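Local atomic coordinates of telomerase reverse transcriptase (Takifugu rubripes, PDB entry 4LMO), a protein that extends chromosome ends as the reverse transcriptase of telomerase, copying a template within its RNA partner, and is represented here by its RNA-binding domain. Residues 119-130 with 149-157. Sequence-based numbering, arbitrary orientation.
Sequences SHRVYLFVRECL and FARVRFFLR
Y123 of helix 119-130 enters helix 149-157 as a knob, its side chain sitting among F149, V152, R153 and L156. The segment axes approach to 9.0 Å and their N-to-C directions differ by 145°, a roughly antiparallel, inclined pair within the RNA-binding domain of telomerase. The Y123 ring, its CG turned opposite the backbone N (chi1 169°), reaches across to the partner backbone, where its CE1 lies 3.3 Å from F149 O. One ring face receives the R153 methylene in a CH-pi contact, R153 CD standing 3.9 Å from the centroid and 20° off the normal; R127 CB, of the tyrosine's own helix, lies over the opposite face. The methyls V152 CG1 and L156 CD1 meet the ring edge. Replacing Y123 with an alanine is likely to open a gap between the helices and leave the R153 methylene without its aromatic face.

Packing is close on the apolar flank: L156 CD1 comes within 3.5 Å of Y123 CA, and V126 CG1 meets V152 CG1 at 3.8 Å. At one end, the F149 ring is approached obliquely by R127 CG, 3.6 Å from F149 CD2, and by L130 CD1, 3.7 Å from F149 CE1. The other end is looser, with H120 and R157 exposed. There the R153 guanidinium, its chain bent at chi2, lies with one face against the CA and CB of H120. S119 CB still touches the partner backbone, 3.4 Å from L156 O. Across the whole contact no clear hydrogen bond joins the two segments.

Behind the apolar flank, helix 191-220 touches both partners, V213 on V126 and L209 on F155, while helix 88-93 packs against F125 and C129 of the first helix.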
loop_
_atom_site.group_PDB
_atom_site.type_symbol
_atom_site.label_atom_id
_atom_site.label_comp_id
_atom_site.label_asym_id
_atom_site.label_seq_id
_atom_site.Cartn_x
_atom_site.Cartn_y
_atom_site.Cartn_z
ATOM N N SER A 119 6.897 -9.630 11.496
ATOM C CA SER A 119 5.670 -9.371 10.727
ATOM C C SER A 119 4.606 -8.590 11.503
ATOM O O SER A 119 3.806 -7.864 10.909
ATOM C CB SER A 119 5.081 -10.679 10.193
ATOM O OG SER A 119 4.816 -11.584 11.249
ATOM N N HIS A 120 4.613 -8.746 12.825
ATOM C CA HIS A 120 3.699 -8.037 13.722
ATOM C C HIS A 120 4.011 -6.567 13.806
ATOM O O HIS A 120 3.109 -5.746 13.985
ATOM C CB HIS A 120 3.717 -8.673 15.112
ATOM C CG HIS A 120 5.100 -8.828 15.699
ATOM N ND1 HIS A 120 5.516 -8.122 16.764
ATOM C CD2 HIS A 120 6.166 -9.643 15.327
ATOM C CE1 HIS A 120 6.783 -8.466 17.062
ATOM N NE2 HIS A 120 7.180 -9.395 16.182
ATOM N N ARG A 121 5.293 -6.229 13.680
ATOM C CA ARG A 121 5.755 -4.839 13.614
ATOM C C ARG A 121 5.406 -4.208 12.271
ATOM O O ARG A 121 5.000 -3.049 12.206
ATOM C CB ARG A 121 7.268 -4.771 13.830
ATOM C CG ARG A 121 7.700 -5.085 15.246
ATOM C CD ARG A 121 7.506 -3.865 16.116
ATOM N NE ARG A 121 7.060 -4.217 17.455
ATOM C CZ ARG A 121 6.735 -3.334 18.392
ATOM N NH1 ARG A 121 6.806 -2.029 18.143
ATOM N NH2 ARG A 121 6.337 -3.763 19.583
ATOM N N VAL A 122 5.577 -4.981 11.202
ATOM C CA VAL A 122 5.202 -4.551 9.859
ATOM C C VAL A 122 3.691 -4.321 9.796
ATOM O O VAL A 122 3.220 -3.419 9.093
ATOM C CB VAL A 122 5.671 -5.560 8.786
ATOM C CG1 VAL A 122 5.127 -5.196 7.411
ATOM C CG2 VAL A 122 7.191 -5.623 8.755
ATOM N N TYR A 123 2.937 -5.118 10.551
ATOM C CA TYR A 123 1.504 -4.879 10.702
ATOM C C TYR A 123 1.203 -3.535 11.376
ATOM O O TYR A 123 0.366 -2.777 10.889
ATOM C CB TYR A 123 0.805 -6.022 11.447
ATOM C CG TYR A 123 -0.610 -5.669 11.845
ATOM C CD1 TYR A 123 -1.628 -5.610 10.892
ATOM C CD2 TYR A 123 -0.924 -5.360 13.168
ATOM C CE1 TYR A 123 -2.924 -5.268 11.247
ATOM C CE2 TYR A 123 -2.217 -5.014 13.534
ATOM C CZ TYR A 123 -3.212 -4.969 12.570
ATOM O OH TYR A 123 -4.495 -4.630 12.931
ATOM N N LEU A 124 1.869 -3.250 12.494
ATOM C CA LEU A 124 1.608 -2.019 13.244
ATOM C C LEU A 124 1.840 -0.774 12.386
ATOM O O LEU A 124 1.013 0.141 12.377
ATOM C CB LEU A 124 2.442 -1.965 14.530
ATOM C CG LEU A 124 2.129 -2.996 15.621
ATOM C CD1 LEU A 124 3.222 -2.997 16.682
ATOM C CD2 LEU A 124 0.760 -2.760 16.249
ATOM N N PHE A 125 2.956 -0.755 11.660
ATOM C CA PHE A 125 3.247 0.310 10.700
ATOM C C PHE A 125 2.155 0.439 9.637
ATOM O O PHE A 125 1.629 1.528 9.410
ATOM C CB PHE A 125 4.606 0.090 10.027
ATOM C CG PHE A 125 4.800 0.901 8.773
ATOM C CD1 PHE A 125 4.940 2.288 8.837
ATOM C CD2 PHE A 125 4.830 0.283 7.526
ATOM C CE1 PHE A 125 5.109 3.035 7.682
ATOM C CE2 PHE A 125 5.004 1.026 6.370
ATOM C CZ PHE A 125 5.148 2.403 6.449
ATOM N N VAL A 126 1.826 -0.676 8.993
ATOM C CA VAL A 126 0.797 -0.704 7.954
ATOM C C VAL A 126 -0.576 -0.325 8.517
ATOM O O VAL A 126 -1.367 0.344 7.844
ATOM C CB VAL A 126 0.780 -2.073 7.228
ATOM C CG1 VAL A 126 -0.625 -2.478 6.802
ATOM C CG2 VAL A 126 1.727 -2.045 6.037
ATOM N N ARG A 127 -0.835 -0.733 9.760
ATOM C CA ARG A 127 -2.082 -0.412 10.452
ATOM C C ARG A 127 -2.215 1.087 10.695
ATOM O O ARG A 127 -3.283 1.662 10.471
ATOM C CB ARG A 127 -2.170 -1.160 11.784
ATOM C CG ARG A 127 -3.557 -1.158 12.406
ATOM C CD ARG A 127 -3.506 -1.494 13.886
ATOM N NE ARG A 127 -2.980 -0.384 14.679
ATOM C CZ ARG A 127 -2.624 -0.473 15.959
ATOM N NH1 ARG A 127 -2.728 -1.625 16.613
ATOM N NH2 ARG A 127 -2.160 0.596 16.589
ATOM N N GLU A 128 -1.129 1.710 11.157
ATOM C CA GLU A 128 -1.106 3.151 11.412
ATOM C C GLU A 128 -1.246 3.955 10.123
ATOM O O GLU A 128 -1.856 5.027 10.117
ATOM C CB GLU A 128 0.168 3.565 12.159
ATOM C CG GLU A 128 0.269 3.060 13.596
ATOM C CD GLU A 128 -0.959 3.372 14.433
ATOM O OE1 GLU A 128 -1.472 4.509 14.368
ATOM O OE2 GLU A 128 -1.416 2.473 15.166
ATOM N N CYS A 129 -0.674 3.432 9.040
ATOM C CA CYS A 129 -0.812 4.034 7.719
ATOM C C CYS A 129 -2.264 4.018 7.240
ATOM O O CYS A 129 -2.751 5.016 6.708
ATOM C CB CYS A 129 0.091 3.330 6.707
ATOM S SG CYS A 129 1.852 3.651 6.944
ATOM N N LEU A 130 -2.949 2.891 7.440
ATOM C CA LEU A 130 -4.365 2.766 7.076
ATOM C C LEU A 130 -5.240 3.770 7.825
ATOM O O LEU A 130 -6.162 4.348 7.246
ATOM C CB LEU A 130 -4.872 1.338 7.313
ATOM C CG LEU A 130 -4.385 0.241 6.360
ATOM C CD1 LEU A 130 -4.536 -1.127 7.000
ATOM C CD2 LEU A 130 -5.106 0.299 5.019
ATOM N N PHE A 149 -8.743 -5.018 9.244
ATOM C CA PHE A 149 -7.471 -4.934 9.964
ATOM C C PHE A 149 -7.008 -6.322 10.409
ATOM O O PHE A 149 -5.811 -6.621 10.387
ATOM C CB PHE A 149 -7.596 -3.993 11.167
ATOM C CG PHE A 149 -7.444 -2.529 10.828
ATOM C CD1 PHE A 149 -7.648 -2.059 9.529
ATOM C CD2 PHE A 149 -7.120 -1.610 11.821
ATOM C CE1 PHE A 149 -7.514 -0.711 9.230
ATOM C CE2 PHE A 149 -6.986 -0.262 11.526
ATOM C CZ PHE A 149 -7.184 0.188 10.230
ATOM N N ALA A 150 -7.966 -7.163 10.795
ATOM C CA ALA A 150 -7.688 -8.552 11.164
ATOM C C ALA A 150 -7.256 -9.379 9.957
ATOM O O ALA A 150 -6.449 -10.299 10.088
ATOM C CB ALA A 150 -8.903 -9.178 11.832
ATOM N N ARG A 151 -7.799 -9.045 8.785
ATOM C CA ARG A 151 -7.455 -9.735 7.539
ATOM C C ARG A 151 -6.034 -9.409 7.106
ATOM O O ARG A 151 -5.322 -10.270 6.596
ATOM C CB ARG A 151 -8.437 -9.375 6.421
ATOM C CG ARG A 151 -9.881 -9.758 6.706
ATOM C CD ARG A 151 -10.118 -11.248 6.549
ATOM N NE ARG A 151 -11.193 -11.742 7.407
ATOM C CZ ARG A 151 -12.493 -11.526 7.212
ATOM N NH1 ARG A 151 -12.920 -10.793 6.189
ATOM N NH2 ARG A 151 -13.375 -12.041 8.058
ATOM N N VAL A 152 -5.635 -8.158 7.315
ATOM C CA VAL A 152 -4.278 -7.706 7.030
ATOM C C VAL A 152 -3.280 -8.371 7.989
ATOM O O VAL A 152 -2.221 -8.837 7.561
ATOM C CB VAL A 152 -4.185 -6.163 7.079
ATOM C CG1 VAL A 152 -2.746 -5.687 6.935
ATOM C CG2 VAL A 152 -5.055 -5.554 5.987
ATOM N N ARG A 153 -3.640 -8.431 9.274
ATOM C CA ARG A 153 -2.816 -9.080 10.294
ATOM C C ARG A 153 -2.514 -10.530 9.927
ATOM O O ARG A 153 -1.353 -10.953 9.944
ATOM C CB ARG A 153 -3.486 -9.011 11.674
ATOM C CG ARG A 153 -2.743 -9.756 12.780
ATOM C CD ARG A 153 -1.426 -9.076 13.120
ATOM N NE ARG A 153 -0.521 -9.919 13.904
ATOM C CZ ARG A 153 0.589 -10.484 13.428
ATOM N NH1 ARG A 153 0.944 -10.315 12.159
ATOM N NH2 ARG A 153 1.350 -11.220 14.226
ATOM N N PHE A 154 -3.565 -11.279 9.595
ATOM C CA PHE A 154 -3.427 -12.664 9.156
ATOM C C PHE A 154 -2.562 -12.761 7.900
ATOM O O PHE A 154 -1.681 -13.616 7.813
ATOM C CB PHE A 154 -4.805 -13.299 8.914
ATOM C CG PHE A 154 -4.740 -14.677 8.318
ATOM C CD1 PHE A 154 -4.517 -15.790 9.125
ATOM C CD2 PHE A 154 -4.885 -14.864 6.947
ATOM C CE1 PHE A 154 -4.444 -17.060 8.578
ATOM C CE2 PHE A 154 -4.813 -16.133 6.393
ATOM C CZ PHE A 154 -4.591 -17.231 7.210
ATOM N N PHE A 155 -2.826 -11.877 6.941
ATOM C CA PHE A 155 -2.109 -11.847 5.669
ATOM C C PHE A 155 -0.605 -11.640 5.863
ATOM O O PHE A 155 0.204 -12.351 5.265
ATOM C CB PHE A 155 -2.701 -10.762 4.763
ATOM C CG PHE A 155 -2.028 -10.643 3.425
ATOM C CD1 PHE A 155 -2.284 -11.565 2.413
ATOM C CD2 PHE A 155 -1.150 -9.598 3.168
ATOM C CE1 PHE A 155 -1.669 -11.448 1.177
ATOM C CE2 PHE A 155 -0.533 -9.476 1.934
ATOM C CZ PHE A 155 -0.795 -10.401 0.937
ATOM N N LEU A 156 -0.244 -10.675 6.706
ATOM C CA LEU A 156 1.160 -10.372 6.990
ATOM C C LEU A 156 1.835 -11.454 7.831
ATOM O O LEU A 156 3.028 -11.717 7.671
ATOM C CB LEU A 156 1.299 -8.998 7.659
ATOM C CG LEU A 156 0.956 -7.783 6.789
ATOM C CD1 LEU A 156 0.962 -6.509 7.617
ATOM C CD2 LEU A 156 1.895 -7.654 5.594
ATOM N N ARG A 157 1.063 -12.079 8.718
ATOM C CA ARG A 157 1.552 -13.180 9.546
ATOM C C ARG A 157 1.824 -14.432 8.713
ATOM O O ARG A 157 2.827 -15.119 8.925
ATOM C CB ARG A 157 0.555 -13.472 10.675
ATOM C CG ARG A 157 0.543 -14.901 11.199
ATOM C CD ARG A 157 -0.444 -15.043 12.343
ATOM N NE ARG A 157 0.120 -14.540 13.594
ATOM C CZ ARG A 157 -0.578 -13.950 14.560
ATOM N NH1 ARG A 157 -1.886 -13.761 14.436
ATOM N NH2 ARG A 157 0.043 -13.537 15.653
#